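PDB 3TOV: glycosyl transferase family 9 from Veillonella parvula, which probably transfers a sugar such as heptose from a nucleotide-activated donor to a lipopolysaccharide acceptor, as heptosyltransferases of its GT-B family do. Local coordinates for residues A[10-15]-A[42-47]; A[76-81]-A[102-107]. One frame throughout, in Å; residues are numbered along the deposited sequence.

Contact 1 (A[10-15]-A[42-47])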
ATOM      1  N   ARG A  10       4.969  22.352  15.434  1.00 64.48           N
ATOM      2  CA  ARG A  10       3.745  21.970  14.744  1.00 63.70           C
ATOM      3  C   ARG A  10       4.073  21.754  13.287  1.00 58.66           C
ATOM      4  O   ARG A  10       4.581  22.655  12.623  1.00 54.33           O
ATOM      5  CB  ARG A  10       2.676  23.052  14.857  1.00 73.36           C
ATOM      6  CG  ARG A  10       2.113  23.212  16.249  1.00 84.51           C
ATOM      7  CD  ARG A  10       0.859  24.071  16.254  1.00 89.09           C
ATOM      8  NE  ARG A  10      -0.285  23.318  16.760  1.00 86.42           N
ATOM      9  CZ  ARG A  10      -1.276  22.868  15.999  1.00 78.80           C
ATOM     10  NH1 ARG A  10      -1.270  23.111  14.691  1.00 77.66           N
ATOM     11  NH2 ARG A  10      -2.272  22.181  16.552  1.00 72.31           N
ATOM     12  N   ILE A  11       3.761  20.564  12.788  1.00 57.20           N
ATOM     13  CA  ILE A  11       4.186  20.174  11.454  1.00 57.08           C
ATOM     14  C   ILE A  11       3.029  19.662  10.607  1.00 54.59           C
ATOM     15  O   ILE A  11       2.175  18.920  11.089  1.00 60.61           O
ATOM     16  CB  ILE A  11       5.253  19.079  11.542  1.00 57.70           C
ATOM     17  CG1 ILE A  11       6.353  19.493  12.514  1.00 59.54           C
ATOM     18  CG2 ILE A  11       5.846  18.801  10.189  1.00 59.15           C
ATOM     19  CD1 ILE A  11       7.211  18.344  12.957  1.00 58.52           C
ATOM     20  N   VAL A  12       2.995  20.062   9.343  1.00 47.03           N
ATOM     21  CA  VAL A  12       2.022  19.497   8.420  1.00 50.17           C
ATOM     22  C   VAL A  12       2.678  18.655   7.313  1.00 55.38           C
ATOM     23  O   VAL A  12       3.695  19.037   6.730  1.00 56.09           O
ATOM     24  CB  VAL A  12       1.121  20.581   7.806  1.00 45.62           C
ATOM     25  CG1 VAL A  12       0.304  20.011   6.661  1.00 40.38           C
ATOM     26  CG2 VAL A  12       0.215  21.136   8.857  1.00 46.05           C
ATOM     27  N   VAL A  13       2.093  17.496   7.037  1.00 52.82           N
ATOM     28  CA  VAL A  13       2.557  16.663   5.943  1.00 50.51           C
ATOM     29  C   VAL A  13       1.466  16.615   4.885  1.00 53.06           C
ATOM     30  O   VAL A  13       0.310  16.346   5.182  1.00 57.78           O
ATOM     31  CB  VAL A  13       2.906  15.245   6.424  1.00 46.85           C
ATOM     32  CG1 VAL A  13       3.529  14.406   5.292  1.00 37.12           C
ATOM     33  CG2 VAL A  13       3.849  15.335   7.603  1.00 50.21           C
ATOM     34  N   THR A  14       1.842  16.896   3.649  1.00 47.91           N
ATOM     35  CA  THR A  14       0.892  16.922   2.568  1.00 48.13           C
ATOM     36  C   THR A  14       1.214  15.808   1.590  1.00 53.49           C
ATOM     37  O   THR A  14       2.263  15.825   0.946  1.00 54.76           O
ATOM     38  CB  THR A  14       0.965  18.245   1.840  1.00 48.69           C
ATOM     39  OG1 THR A  14       2.252  18.370   1.223  1.00 52.62           O
ATOM     40  CG2 THR A  14       0.797  19.355   2.824  1.00 50.34           C
ATOM     41  N   PHE A  15       0.305  14.839   1.503  1.00 52.73           N
ATOM     42  CA  PHE A  15       0.371  13.768   0.521  1.00 45.68           C
ATOM     43  C   PHE A  15      -1.060  13.419   0.051  1.00 52.09           C
ATOM     44  O   PHE A  15      -1.870  12.879   0.811  1.00 58.36           O
ATOM     45  CB  PHE A  15       1.076  12.563   1.129  1.00 45.54           C
ATOM     46  CG  PHE A  15       1.615  11.602   0.118  1.00 54.78           C
ATOM     47  CD1 PHE A  15       2.628  11.977  -0.738  1.00 58.38           C
ATOM     48  CD2 PHE A  15       1.114  10.312   0.031  1.00 63.66           C
ATOM     49  CE1 PHE A  15       3.128  11.082  -1.677  1.00 65.14           C
ATOM     50  CE2 PHE A  15       1.610   9.413  -0.904  1.00 67.37           C
ATOM     51  CZ  PHE A  15       2.619   9.798  -1.759  1.00 64.51           C
ATOM     52  N   THR A  42       0.455  16.818  11.882  1.00 55.67           N
ATOM     53  CA  THR A  42      -0.827  16.646  11.218  1.00 59.29           C
ATOM     54  C   THR A  42      -0.662  16.215   9.754  1.00 60.71           C
ATOM     55  O   THR A  42       0.185  16.749   9.032  1.00 55.82           O
ATOM     56  CB  THR A  42      -1.738  17.897  11.377  1.00 63.14           C
ATOM     57  OG1 THR A  42      -2.223  18.311  10.099  1.00 63.74           O
ATOM     58  CG2 THR A  42      -0.981  19.051  12.038  1.00 64.98           C
ATOM     59  N   TYR A  43      -1.471  15.229   9.349  1.00 61.13           N
ATOM     60  CA  TYR A  43      -1.433  14.621   8.014  1.00 48.75           C
ATOM     61  C   TYR A  43      -2.604  15.056   7.150  1.00 44.10           C
ATOM     62  O   TYR A  43      -3.701  15.276   7.645  1.00 49.69           O
ATOM     63  CB  TYR A  43      -1.518  13.111   8.146  1.00 50.62           C
ATOM     64  CG  TYR A  43      -0.993  12.318   6.956  1.00 55.72           C
ATOM     65  CD1 TYR A  43       0.242  11.695   7.022  1.00 57.03           C
ATOM     66  CD2 TYR A  43      -1.743  12.162   5.791  1.00 55.77           C
ATOM     67  CE1 TYR A  43       0.733  10.958   5.974  1.00 57.87           C
ATOM     68  CE2 TYR A  43      -1.257  11.424   4.726  1.00 55.50           C
ATOM     69  CZ  TYR A  43      -0.008  10.820   4.831  1.00 59.43           C
ATOM     70  OH  TYR A  43       0.532  10.071   3.807  1.00 58.45           O
ATOM     71  N   VAL A  44      -2.377  15.134   5.847  1.00 39.05           N
ATOM     72  CA  VAL A  44      -3.413  15.543   4.916  1.00 43.75           C
ATOM     73  C   VAL A  44      -3.511  14.597   3.706  1.00 54.29           C
ATOM     74  O   VAL A  44      -2.712  14.704   2.771  1.00 46.56           O
ATOM     75  CB  VAL A  44      -3.143  16.968   4.438  1.00 41.81           C
ATOM     76  CG1 VAL A  44      -4.298  17.482   3.598  1.00 45.24           C
ATOM     77  CG2 VAL A  44      -2.905  17.877   5.641  1.00 39.38           C
ATOM     78  N   ILE A  45      -4.485  13.676   3.743  1.00 64.93           N
ATOM     79  CA  ILE A  45      -4.793  12.780   2.614  1.00 70.62           C
ATOM     80  C   ILE A  45      -6.017  13.233   1.845  1.00 73.50           C
ATOM     81  O   ILE A  45      -6.617  14.271   2.140  1.00 68.08           O
ATOM     82  CB  ILE A  45      -5.196  11.331   3.040  1.00 68.10           C
ATOM     83  CG1 ILE A  45      -5.358  11.210   4.550  1.00 72.11           C
ATOM     84  CG2 ILE A  45      -4.323  10.273   2.390  1.00 64.29           C
ATOM     85  CD1 ILE A  45      -6.674  11.829   5.027  1.00 77.00           C
ATOM     86  N   ASP A  46      -6.396  12.394   0.883  1.00 74.35           N
ATOM     87  CA  ASP A  46      -7.606  12.564   0.098  1.00 73.90           C
ATOM     88  C   ASP A  46      -8.749  11.778   0.740  1.00 72.97           C
ATOM     89  O   ASP A  46      -8.574  10.628   1.131  1.00 70.18           O
ATOM     90  CB  ASP A  46      -7.353  12.114  -1.343  1.00 78.15           C
ATOM     91  CG  ASP A  46      -8.505  11.318  -1.923  1.00 87.11           C
ATOM     92  OD1 ASP A  46      -9.359  11.902  -2.632  1.00 92.53           O
ATOM     93  OD2 ASP A  46      -8.547  10.097  -1.673  1.00 87.07           O
ATOM     94  N   GLU A  47      -9.914  12.415   0.839  1.00 76.04           N
ATOM     95  CA  GLU A  47     -11.063  11.881   1.569  1.00 80.52           C
ATOM     96  C   GLU A  47     -11.182  10.351   1.602  1.00 70.38           C
ATOM     97  O   GLU A  47     -11.403   9.775   2.664  1.00 67.56           O
ATOM     98  CB  GLU A  47     -12.369  12.520   1.062  1.00100.22           C
ATOM     99  CG  GLU A  47     -13.235  11.628   0.150  1.00115.87           C
ATOM    100  CD  GLU A  47     -13.333  12.123  -1.299  1.00123.69           C
ATOM    101  OE1 GLU A  47     -12.329  12.028  -2.044  1.00122.42           O
ATOM    102  OE2 GLU A  47     -14.423  12.598  -1.697  1.00127.30           O
TER
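Tyr-43 and Phe-15 are the flat groups of the contact, and they meet near the C-terminal end of strand 10-14. Their side chains run side by side and point the same way. The phenol oxygen does the touching: Tyr-43 OH lies 3.7 Å from Phe-15 CB and also nears CD2, meeting the Phe-15 ring obliquely. Val-13 CB and Phe-15 O approach the Tyr-43 ring obliquely too. Tyr-43 CG stands anti to the backbone N (chi1 -159°), which swings the ring along its own strand toward Phe-15. The OH is hydrogen-bonded to Thr-25 OG1, so this buried polar end has a partner. The ring of Tyr-143 meets that of Phe-15.

Val-12, Thr-42 and Val-44 share the other face of the sheet. Val-12 CG1 packs on Val-44 CG2 at 4.0 Å. Its second branch, CG2, lies 3.9 Å from Thr-42 OG1 and also meets the methyl CG2. An alanine at Val-12 is likely to leave Val-44 CG2 and the Thr-42 methyl without their neighbour and open a gap beneath Ile-84 of helix 70-87.

The backbones run parallel, 18° apart. Thr-42 N donates to Ile-11 O (2.8 Å) and Thr-42 O accepts from Val-13 N (2.9 Å). Val-44 N gives a weak bond to Val-13 O, and Phe-15 N reaches Val-44 O at 3.3 Å. These are neighbouring inner strands of the N-terminal Rossmann-like sheet expected of GT-B enzymes. The chemistry implies a largely hydrophobic centre. Four backbone bonds, one weak, tie the strands at a buried site, and the hydroxyls of Tyr-43 and Thr-14 find partners in Thr-25 and Asn-95.

Contact 2 (A[76-81]-A[102-107])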
ATOM      1  N   GLY A  76     -11.373  23.671  -2.259  1.00 65.91           N
ATOM      2  CA  GLY A  76     -11.246  22.807  -1.094  1.00 60.85           C
ATOM      3  C   GLY A  76      -9.869  22.811  -0.452  1.00 67.13           C
ATOM      4  O   GLY A  76      -9.696  22.374   0.694  1.00 65.73           O
ATOM      5  N   LEU A  77      -8.885  23.306  -1.199  1.00 68.60           N
ATOM      6  CA  LEU A  77      -7.504  23.405  -0.730  1.00 55.41           C
ATOM      7  C   LEU A  77      -7.281  24.720   0.028  1.00 58.19           C
ATOM      8  O   LEU A  77      -6.746  24.735   1.142  1.00 60.09           O
ATOM      9  CB  LEU A  77      -6.551  23.315  -1.919  1.00 48.33           C
ATOM     10  CG  LEU A  77      -6.637  22.023  -2.733  1.00 48.69           C
ATOM     11  CD1 LEU A  77      -5.862  22.117  -4.055  1.00 48.63           C
ATOM     12  CD2 LEU A  77      -6.154  20.866  -1.894  1.00 42.49           C
ATOM     13  N   ASN A  78      -7.685  25.827  -0.583  1.00 55.07           N
ATOM     14  CA  ASN A  78      -7.713  27.092   0.121  1.00 53.71           C
ATOM     15  C   ASN A  78      -8.442  26.881   1.433  1.00 56.90           C
ATOM     16  O   ASN A  78      -8.135  27.507   2.449  1.00 60.11           O
ATOM     17  CB  ASN A  78      -8.435  28.134  -0.718  1.00 56.61           C
ATOM     18  CG  ASN A  78      -7.735  28.399  -2.019  1.00 58.20           C
ATOM     19  OD1 ASN A  78      -6.508  28.399  -2.078  1.00 57.09           O
ATOM     20  ND2 ASN A  78      -8.504  28.610  -3.076  1.00 58.52           N
ATOM     21  N   GLU A  79      -9.411  25.976   1.394  1.00 60.76           N
ATOM     22  CA  GLU A  79     -10.211  25.644   2.558  1.00 71.29           C
ATOM     23  C   GLU A  79      -9.336  24.984   3.609  1.00 66.25           C
ATOM     24  O   GLU A  79      -9.164  25.518   4.701  1.00 68.56           O
ATOM     25  CB  GLU A  79     -11.364  24.718   2.160  1.00 84.78           C
ATOM     26  CG  GLU A  79     -12.586  24.804   3.076  1.00103.17           C
ATOM     27  CD  GLU A  79     -12.409  24.036   4.378  1.00112.33           C
ATOM     28  OE1 GLU A  79     -11.598  23.082   4.401  1.00114.30           O
ATOM     29  OE2 GLU A  79     -13.082  24.383   5.376  1.00115.22           O
ATOM     30  N   VAL A  80      -8.787  23.823   3.266  1.00 64.52           N
ATOM     31  CA  VAL A  80      -7.886  23.069   4.142  1.00 62.34           C
ATOM     32  C   VAL A  80      -6.797  23.926   4.796  1.00 58.75           C
ATOM     33  O   VAL A  80      -6.548  23.815   6.003  1.00 59.00           O
ATOM     34  CB  VAL A  80      -7.213  21.918   3.367  1.00 59.70           C
ATOM     35  CG1 VAL A  80      -5.774  21.695   3.855  1.00 50.05           C
ATOM     36  CG2 VAL A  80      -8.064  20.647   3.453  1.00 62.79           C
ATOM     37  N   ALA A  81      -6.146  24.765   3.995  1.00 47.54           N
ATOM     38  CA  ALA A  81      -5.164  25.686   4.524  1.00 49.96           C
ATOM     39  C   ALA A  81      -5.790  26.552   5.630  1.00 63.69           C
ATOM     40  O   ALA A  81      -5.312  26.559   6.766  1.00 68.70           O
ATOM     41  CB  ALA A  81      -4.589  26.539   3.405  1.00 51.10           C
ATOM     42  N   THR A 102      -0.871  19.729  -5.035  1.00 42.23           N
ATOM     43  CA  THR A 102      -0.439  19.595  -3.656  1.00 41.10           C
ATOM     44  C   THR A 102       0.649  20.597  -3.344  1.00 43.45           C
ATOM     45  O   THR A 102       0.754  21.094  -2.225  1.00 47.42           O
ATOM     46  CB  THR A 102       0.062  18.203  -3.337  1.00 42.42           C
ATOM     47  OG1 THR A 102      -1.016  17.277  -3.489  1.00 50.26           O
ATOM     48  CG2 THR A 102       0.542  18.155  -1.905  1.00 38.70           C
ATOM     49  N   SER A 103       1.471  20.900  -4.335  1.00 42.82           N
ATOM     50  CA  SER A 103       2.513  21.881  -4.126  1.00 41.67           C
ATOM     51  C   SER A 103       1.819  23.187  -3.792  1.00 46.65           C
ATOM     52  O   SER A 103       2.165  23.859  -2.832  1.00 51.13           O
ATOM     53  CB  SER A 103       3.392  22.010  -5.369  1.00 36.80           C
ATOM     54  OG  SER A 103       4.038  20.782  -5.656  1.00 35.15           O
ATOM     55  N   TYR A 104       0.808  23.531  -4.572  1.00 45.19           N
ATOM     56  CA  TYR A 104       0.014  24.694  -4.255  1.00 51.28           C
ATOM     57  C   TYR A 104      -0.403  24.689  -2.790  1.00 55.99           C
ATOM     58  O   TYR A 104      -0.160  25.641  -2.053  1.00 56.60           O
ATOM     59  CB  TYR A 104      -1.229  24.736  -5.138  1.00 52.13           C
ATOM     60  CG  TYR A 104      -2.192  25.818  -4.745  1.00 45.28           C
ATOM     61  CD1 TYR A 104      -2.036  27.110  -5.214  1.00 47.38           C
ATOM     62  CD2 TYR A 104      -3.246  25.548  -3.888  1.00 44.64           C
ATOM     63  CE1 TYR A 104      -2.915  28.102  -4.854  1.00 55.01           C
ATOM     64  CE2 TYR A 104      -4.130  26.532  -3.518  1.00 50.41           C
ATOM     65  CZ  TYR A 104      -3.963  27.809  -4.001  1.00 52.90           C
ATOM     66  OH  TYR A 104      -4.834  28.800  -3.622  1.00 51.55           O
ATOM     67  N   LEU A 105      -1.046  23.610  -2.369  1.00 58.98           N
ATOM     68  CA  LEU A 105      -1.529  23.518  -1.000  1.00 57.62           C
ATOM     69  C   LEU A 105      -0.436  23.854   0.025  1.00 54.94           C
ATOM     70  O   LEU A 105      -0.626  24.730   0.867  1.00 54.25           O
ATOM     71  CB  LEU A 105      -2.121  22.133  -0.736  1.00 50.20           C
ATOM     72  CG  LEU A 105      -2.511  21.907   0.718  1.00 47.63           C
ATOM     73  CD1 LEU A 105      -3.391  23.047   1.194  1.00 45.91           C
ATOM     74  CD2 LEU A 105      -3.216  20.578   0.877  1.00 49.95           C
ATOM     75  N   ALA A 106       0.698  23.158  -0.055  1.00 52.09           N
ATOM     76  CA  ALA A 106       1.825  23.379   0.857  1.00 53.99           C
ATOM     77  C   ALA A 106       2.243  24.846   0.897  1.00 53.03           C
ATOM     78  O   ALA A 106       2.604  25.376   1.941  1.00 60.36           O
ATOM     79  CB  ALA A 106       3.018  22.507   0.457  1.00 58.14           C
ATOM     80  N   TRP A 107       2.212  25.491  -0.261  1.00 45.69           N
ATOM     81  CA  TRP A 107       2.500  26.909  -0.350  1.00 42.35           C
ATOM     82  C   TRP A 107       1.395  27.686   0.354  1.00 52.05           C
ATOM     83  O   TRP A 107       1.675  28.505   1.222  1.00 56.72           O
ATOM     84  CB  TRP A 107       2.598  27.332  -1.817  1.00 39.64           C
ATOM     85  CG  TRP A 107       2.617  28.813  -2.033  1.00 49.38           C
ATOM     86  CD1 TRP A 107       3.703  29.631  -1.973  1.00 56.57           C
ATOM     87  CD2 TRP A 107       1.499  29.651  -2.355  1.00 59.90           C
ATOM     88  NE1 TRP A 107       3.335  30.930  -2.232  1.00 64.50           N
ATOM     89  CE2 TRP A 107       1.986  30.971  -2.470  1.00 65.28           C
ATOM     90  CE3 TRP A 107       0.133  29.419  -2.548  1.00 61.52           C
ATOM     91  CZ2 TRP A 107       1.156  32.056  -2.771  1.00 63.15           C
ATOM     92  CZ3 TRP A 107      -0.690  30.506  -2.847  1.00 63.96           C
ATOM     93  CH2 TRP A 107      -0.172  31.801  -2.957  1.00 61.31           C
TER
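Leu-105 packs against Leu-77, Val-80 and Ala-81 of helix 70-87. Its CD1 methyl sits 3.8 Å from Val-80 CG1 and equally near the carbonyl oxygen of Leu-77. Its CD2 methyl meets Leu-77 CD2 at 4.0 Å. The CB of Ala-81 also borders Leu-105 CD1. The CG of Leu-105 lies anti to its backbone N (chi1 174°), and this carries both methyls across to helix 70-87. Val-80 comes at it from about a right angle.

Nearer the surface, Tyr-104 and Asn-78 make the polar link. The phenol OH donates to Asn-78 OD1, which lies at the ring's edge, in its plane. The amide and ring planes are 68° apart. The bond is modelled very short, and its exact length is doubtful at this resolution. Between the two layers, Leu-77 CD1 approaches Tyr-104 CD2 at 4.3 Å, obliquely to the ring. The Asn-78 side chain also lies about 3 Å from a bound sulfate, probably from the crystallisation liquor.

Further out, Phe-122 packs on Tyr-104, and Lys-108 touches both Asn-78 and Ala-81. The start of helix 100-109 is tied to Asn-99, whose OD1 accepts from Thr-102 N. The axes of 76-81 and 102-107 come within 9.4 Å and are inclined at 32°, both running the same way. Helix 70-87 leads into strand 92-95 and helix 100-109 leaves it, as in successive beta-alpha-beta crossovers. Val-80 rests on Ile-63 and Val-65 of strand 61-65, while Ala-106 rests on Val-93 and Asn-95 of strand 92-95.

How the contacts relate
Contact 1 is part of the sheet, and contact 2 is part of the helical layer on one of its faces. Their centres are about 10 Å apart. Thr-14 OG1 lies 3.6 Å from Thr-102 CG2. Val-44 CG1 lies 4.3 Å from Leu-105 CD2, so Leu-105 packs on both the helix 70-87 and the strand 40-46. The Tyr-43 and Phe-15 side of contact 1 faces the other way. In sequence, both segments of contact 1 precede those of contact 2. The sulfate belongs to the outer side of contact 2. Catalysis in GT-B enzymes generally takes place in the cleft between the two domains, and neither contact can be assigned a catalytic role.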